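Local coordinates for carbohydrate deacetylase Agd3 (Neosartorya fumigata, PDB 6NWZ), which probably removes N-acetyl groups from the exopolysaccharide galactosaminogalactan, a deacetylation required for biofilm formation by the fungus, at residues N26-A31 / G72-I77; R115-D120 / I234-R239. One frame throughout, in Å; residues are numbered along the deposited sequence.

In the fold
Both contacts are largely buried and belong to the CBM87 region, about 10 Å apart centre to centre. They share a run of neighbouring parallel strands: contact 1 sets strand 22-31 beside the start of strand 76-80, and contact 2 lays the end of helix 224-237 on strand 115-119, the next partner of 76-80. The seam between them is part backbone, Ile77 O lying 2.7 Å from Val117 N, probably hydrogen-bonded, and part packing, with Leu237 CD1 against Gly76 CA. Residues 26-31 and 72-77 meet through backbone bonds and apolar packing, whereas contact 2 has no backbone pairing and rests chiefly on an arginine stacked on a tryptophan beside the zinc site of Glu210 and the C-terminal Leu684.

Contact 1: residues N26-A31 / G72-I77; sequences NILVIA and GNYGGI
Leu28 rests its CB against the ring of Tyr74, 4.1 Å from the ring centroid and off-centre, a CH-pi contact made chiefly at the CD1 side of the ring. Tyr74 CG stands anti to the carbonyl carbon (chi1 -60°), a setting that runs the phenol alongside Asn26 with both side chains pointing the same way. The Asn26 amide is turned 58° from the ring plane, and its OD1 comes within 3.6 Å of Tyr74 CE1; the hydrogen bond of that oxygen goes to Thr52 OG1 on the adjacent strand. At the ring edge lies the backbone oxygen of Asn26, which accepts from Gly75 N at 2.9 Å. One step on, the segments settle into parallel strand pairing, 22-31 beside 76-80, within the CBM87 region. Leu28 N donates to Gly76 O at 2.9 Å in a nearly straight bond (169° at the hydrogen), and Leu28 O in turn receives a CA-H...O contact from Ile77 CA at 3.3 Å. On the Leu28 face, Ile30 and Ile77 lie side by side, CD1 of the former 4.1 Å from CG2 of the latter. The other face carries Ile27, which packs on Leu44 of helix 34-47. Ile27 CD1 turns over the glycine pair, 3.6 Å from Gly76 N, and also touches Gly75.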
loop_
_atom_site.group_PDB
_atom_site.type_symbol
_atom_site.label_atom_id
_atom_site.label_comp_id
_atom_site.label_asym_id
_atom_site.label_seq_id
_atom_site.Cartn_x
_atom_site.Cartn_y
_atom_site.Cartn_z
ATOM N N ASN A 26 7.780 -6.863 21.995
ATOM C CA ASN A 26 8.167 -5.536 21.541
ATOM C C ASN A 26 9.533 -5.596 20.867
ATOM O O ASN A 26 10.467 -6.205 21.395
ATOM C CB ASN A 26 8.193 -4.570 22.722
ATOM C CG ASN A 26 8.103 -3.129 22.290
ATOM O OD1 ASN A 26 9.109 -2.424 22.225
ATOM N ND2 ASN A 26 6.893 -2.681 21.981
ATOM N N ILE A 27 9.649 -4.966 19.701
ATOM C CA ILE A 27 10.892 -4.975 18.933
ATOM C C ILE A 27 11.699 -3.730 19.275
ATOM O O ILE A 27 11.206 -2.603 19.152
ATOM C CB ILE A 27 10.607 -5.054 17.425
ATOM C CG1 ILE A 27 9.878 -6.355 17.094
ATOM C CG2 ILE A 27 11.899 -4.974 16.638
ATOM C CD1 ILE A 27 10.675 -7.595 17.436
ATOM N N LEU A 28 12.943 -3.931 19.707
ATOM C CA LEU A 28 13.842 -2.832 20.044
ATOM C C LEU A 28 14.647 -2.438 18.810
ATOM O O LEU A 28 15.408 -3.250 18.270
ATOM C CB LEU A 28 14.772 -3.226 21.189
ATOM C CG LEU A 28 15.788 -2.170 21.625
ATOM C CD1 LEU A 28 15.075 -0.892 22.047
ATOM C CD2 LEU A 28 16.671 -2.706 22.745
ATOM N N VAL A 29 14.480 -1.193 18.366
ATOM C CA VAL A 29 15.162 -0.669 17.189
ATOM C C VAL A 29 16.217 0.320 17.657
ATOM O O VAL A 29 15.892 1.328 18.295
ATOM C CB VAL A 29 14.183 -0.008 16.207
ATOM C CG1 VAL A 29 14.943 0.673 15.090
ATOM C CG2 VAL A 29 13.220 -1.042 15.647
ATOM N N ILE A 30 17.477 0.035 17.334
ATOM C CA ILE A 30 18.621 0.839 17.751
ATOM C C ILE A 30 19.243 1.454 16.507
ATOM O O ILE A 30 19.612 0.737 15.570
ATOM C CB ILE A 30 19.648 -0.002 18.525
ATOM C CG1 ILE A 30 19.015 -0.578 19.797
ATOM C CG2 ILE A 30 20.875 0.827 18.857
ATOM C CD1 ILE A 30 19.910 -1.528 20.552
ATOM N N ALA A 31 19.363 2.781 16.497
ATOM C CA ALA A 31 19.902 3.493 15.347
ATOM C C ALA A 31 20.537 4.793 15.822
ATOM O O ALA A 31 20.427 5.170 16.991
ATOM C CB ALA A 31 18.818 3.757 14.295
ATOM N N GLY A 72 11.318 -11.133 29.767
ATOM C CA GLY A 72 12.103 -10.362 28.817
ATOM C C GLY A 72 11.255 -9.273 28.186
ATOM O O GLY A 72 10.119 -9.520 27.764
ATOM N N ASN A 73 11.809 -8.063 28.113
ATOM C CA ASN A 73 11.045 -6.907 27.660
ATOM C C ASN A 73 11.007 -6.754 26.146
ATOM O O ASN A 73 10.236 -5.925 25.649
ATOM C CB ASN A 73 11.609 -5.628 28.279
ATOM C CG ASN A 73 11.112 -5.400 29.689
ATOM O OD1 ASN A 73 10.542 -6.298 30.308
ATOM N ND2 ASN A 73 11.324 -4.195 30.205
ATOM N N TYR A 74 11.804 -7.518 25.403
ATOM C CA TYR A 74 11.890 -7.333 23.961
ATOM C C TYR A 74 11.999 -8.677 23.260
ATOM O O TYR A 74 12.775 -9.542 23.679
ATOM C CB TYR A 74 13.081 -6.443 23.594
ATOM C CG TYR A 74 12.997 -5.070 24.219
ATOM C CD1 TYR A 74 12.230 -4.066 23.639
ATOM C CD2 TYR A 74 13.670 -4.783 25.398
ATOM C CE1 TYR A 74 12.144 -2.811 24.213
ATOM C CE2 TYR A 74 13.592 -3.533 25.978
ATOM C CZ TYR A 74 12.829 -2.550 25.382
ATOM O OH TYR A 74 12.754 -1.304 25.962
ATOM N N GLY A 75 11.217 -8.844 22.200
ATOM C CA GLY A 75 11.202 -10.050 21.405
ATOM C C GLY A 75 12.182 -10.055 20.263
ATOM O O GLY A 75 12.351 -11.078 19.591
ATOM N N GLY A 76 12.843 -8.931 20.027
ATOM C CA GLY A 76 13.810 -8.840 18.955
ATOM C C GLY A 76 14.559 -7.535 19.050
ATOM O O GLY A 76 14.110 -6.584 19.700
ATOM N N ILE A 77 15.720 -7.508 18.405
ATOM C CA ILE A 77 16.577 -6.332 18.390
ATOM C C ILE A 77 17.026 -6.084 16.958
ATOM O O ILE A 77 17.443 -7.018 16.262
ATOM C CB ILE A 77 17.798 -6.496 19.316
ATOM C CG1 ILE A 77 17.357 -6.981 20.702
ATOM C CG2 ILE A 77 18.548 -5.181 19.420
ATOM C CD1 ILE A 77 18.480 -7.531 21.561
#

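Contact 2: residues R115-D120 / I234-R239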
loop_
_atom_site.group_PDB
_atom_site.type_symbol
_atom_site.label_atom_id
_atom_site.label_comp_id
_atom_site.label_asym_id
_atom_site.label_seq_id
_atom_site.Cartn_x
_atom_site.Cartn_y
_atom_site.Cartn_z
ATOM N N ARG A 115 16.290 -13.065 19.000
ATOM C CA ARG A 115 17.108 -12.882 17.813
ATOM C C ARG A 115 17.441 -11.408 17.603
ATOM O O ARG A 115 16.779 -10.512 18.133
ATOM C CB ARG A 115 16.392 -13.446 16.585
ATOM C CG ARG A 115 16.270 -14.963 16.603
ATOM C CD ARG A 115 15.385 -15.472 15.481
ATOM N NE ARG A 115 15.460 -16.924 15.348
ATOM C CZ ARG A 115 14.793 -17.626 14.437
ATOM N NH1 ARG A 115 13.992 -17.013 13.577
ATOM N NH2 ARG A 115 14.929 -18.942 14.385
ATOM N N MET A 116 18.493 -11.169 16.819
ATOM C CA MET A 116 18.945 -9.826 16.486
ATOM C C MET A 116 19.154 -9.706 14.984
ATOM O O MET A 116 19.656 -10.633 14.340
ATOM C CB MET A 116 20.246 -9.472 17.217
ATOM C CG MET A 116 20.880 -8.169 16.763
ATOM S SD MET A 116 22.397 -7.778 17.650
ATOM C CE MET A 116 21.762 -7.511 19.304
ATOM N N VAL A 117 18.769 -8.559 14.431
ATOM C CA VAL A 117 18.953 -8.253 13.019
ATOM C C VAL A 117 19.862 -7.038 12.910
ATOM O O VAL A 117 19.665 -6.044 13.618
ATOM C CB VAL A 117 17.608 -7.997 12.316
ATOM C CG1 VAL A 117 17.833 -7.450 10.915
ATOM C CG2 VAL A 117 16.784 -9.275 12.274
ATOM N N GLN A 118 20.860 -7.121 12.033
ATOM C CA GLN A 118 21.753 -6.003 11.752
ATOM C C GLN A 118 21.826 -5.797 10.247
ATOM O O GLN A 118 22.150 -6.730 9.507
ATOM C CB GLN A 118 23.150 -6.248 12.319
ATOM C CG GLN A 118 23.182 -6.429 13.815
ATOM C CD GLN A 118 24.477 -5.936 14.415
ATOM O OE1 GLN A 118 24.962 -4.857 14.069
ATOM N NE2 GLN A 118 25.049 -6.724 15.314
ATOM N N PHE A 119 21.527 -4.582 9.797
ATOM C CA PHE A 119 21.640 -4.245 8.390
ATOM C C PHE A 119 22.462 -2.974 8.234
ATOM O O PHE A 119 22.609 -2.183 9.170
ATOM C CB PHE A 119 20.261 -4.097 7.711
ATOM C CG PHE A 119 19.390 -3.000 8.280
ATOM C CD1 PHE A 119 19.581 -1.671 7.915
ATOM C CD2 PHE A 119 18.343 -3.307 9.137
ATOM C CE1 PHE A 119 18.765 -0.666 8.426
ATOM C CE2 PHE A 119 17.521 -2.308 9.647
ATOM C CZ PHE A 119 17.734 -0.986 9.291
ATOM N N ASP A 120 22.997 -2.797 7.024
ATOM C CA ASP A 120 23.920 -1.707 6.709
ATOM C C ASP A 120 25.204 -1.829 7.527
ATOM O O ASP A 120 25.734 -0.844 8.044
ATOM C CB ASP A 120 23.259 -0.339 6.910
ATOM C CG ASP A 120 24.038 0.788 6.262
ATOM O OD1 ASP A 120 24.908 0.502 5.412
ATOM O OD2 ASP A 120 23.787 1.960 6.613
ATOM N N ILE A 234 12.108 -9.315 9.173
ATOM C CA ILE A 234 10.958 -9.183 10.065
ATOM C C ILE A 234 10.371 -10.554 10.385
ATOM O O ILE A 234 10.106 -10.877 11.549
ATOM C CB ILE A 234 9.900 -8.248 9.455
ATOM C CG1 ILE A 234 10.435 -6.818 9.378
ATOM C CG2 ILE A 234 8.612 -8.304 10.270
ATOM C CD1 ILE A 234 9.477 -5.847 8.737
ATOM N N THR A 235 10.156 -11.379 9.355
ATOM C CA THR A 235 9.604 -12.713 9.578
ATOM C C THR A 235 10.553 -13.571 10.405
ATOM O O THR A 235 10.115 -14.346 11.263
ATOM C CB THR A 235 9.309 -13.400 8.244
ATOM O OG1 THR A 235 8.522 -12.538 7.412
ATOM C CG2 THR A 235 8.550 -14.694 8.477
ATOM N N TRP A 236 11.857 -13.452 10.153
ATOM C CA TRP A 236 12.829 -14.230 10.913
ATOM C C TRP A 236 12.937 -13.729 12.348
ATOM O O TRP A 236 13.016 -14.531 13.286
ATOM C CB TRP A 236 14.192 -14.181 10.222
ATOM C CG TRP A 236 15.261 -14.948 10.939
ATOM C CD1 TRP A 236 15.510 -16.286 10.844
ATOM C CD2 TRP A 236 16.232 -14.425 11.857
ATOM N NE1 TRP A 236 16.571 -16.630 11.648
ATOM C CE2 TRP A 236 17.031 -15.505 12.281
ATOM C CE3 TRP A 236 16.499 -13.149 12.364
ATOM C CZ2 TRP A 236 18.079 -15.351 13.187
ATOM C CZ3 TRP A 236 17.542 -12.998 13.263
ATOM C CH2 TRP A 236 18.317 -14.093 13.665
ATOM N N LEU A 237 12.939 -12.405 12.539
ATOM C CA LEU A 237 13.082 -11.857 13.885
ATOM C C LEU A 237 11.915 -12.247 14.779
ATOM O O LEU A 237 12.099 -12.445 15.982
ATOM C CB LEU A 237 13.203 -10.335 13.827
ATOM C CG LEU A 237 13.498 -9.614 15.135
ATOM C CD1 LEU A 237 14.847 -10.057 15.666
ATOM C CD2 LEU A 237 13.472 -8.115 14.908
ATOM N N THR A 238 10.715 -12.356 14.218
ATOM C CA THR A 238 9.526 -12.679 14.990
ATOM C C THR A 238 9.178 -14.161 14.949
ATOM O O THR A 238 8.182 -14.562 15.560
ATOM C CB THR A 238 8.327 -11.866 14.488
ATOM O OG1 THR A 238 8.012 -12.258 13.148
ATOM C CG2 THR A 238 8.631 -10.376 14.517
ATOM N N ARG A 239 9.963 -14.976 14.243
ATOM C CA ARG A 239 9.659 -16.386 13.998
ATOM C C ARG A 239 8.277 -16.584 13.375
ATOM O O ARG A 239 7.674 -17.651 13.524
ATOM C CB ARG A 239 9.779 -17.216 15.283
ATOM C CG ARG A 239 11.195 -17.331 15.823
ATOM C CD ARG A 239 11.223 -18.085 17.140
ATOM N NE ARG A 239 12.584 -18.409 17.554
ATOM C CZ ARG A 239 13.348 -17.608 18.288
ATOM N NH1 ARG A 239 12.885 -16.430 18.684
ATOM N NH2 ARG A 239 14.574 -17.981 18.626
#
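Arg115 lays its guanidinium flat on the indole of Trp236, the planes only 11° apart and the centres 3.8 Å from each other. Trp236 sits in the last turn of helix 224-237, which ends in a Schellman motif with Arg239 at positive phi, and the stack fastens that end to strand 115-119. Extended from CG to NE, the arginine runs across the indole: CG lies above its rim and CB just beyond it, near CZ3 and CH2, CD stands over the six-membered ring, 3.5 Å from its centroid, and CZ makes a cation-pi contact with the five-membered ring. NH1 donates to Trp236 O at 2.7 Å, almost in the guanidinium plane; backbone and indole of Trp236 thus help to hold the Arg115 guanidinium flat. Arg239 CG lies over the opposite guanidinium face, toward its rim, and the Arg239 guanidinium is inclined 32° to that of Arg115. The two neighbouring charges are probably offset by the zinc ligands: Arg115 NE forms a salt bridge with Glu210, a further restraint, and Arg239 NH2 hydrogen-bonds to Leu684 O at the C-terminus. Val117 CG2 meets the indole at its edge, 3.9 Å from Trp236 CE3, and is also 4.0 Å from Leu237 CD1.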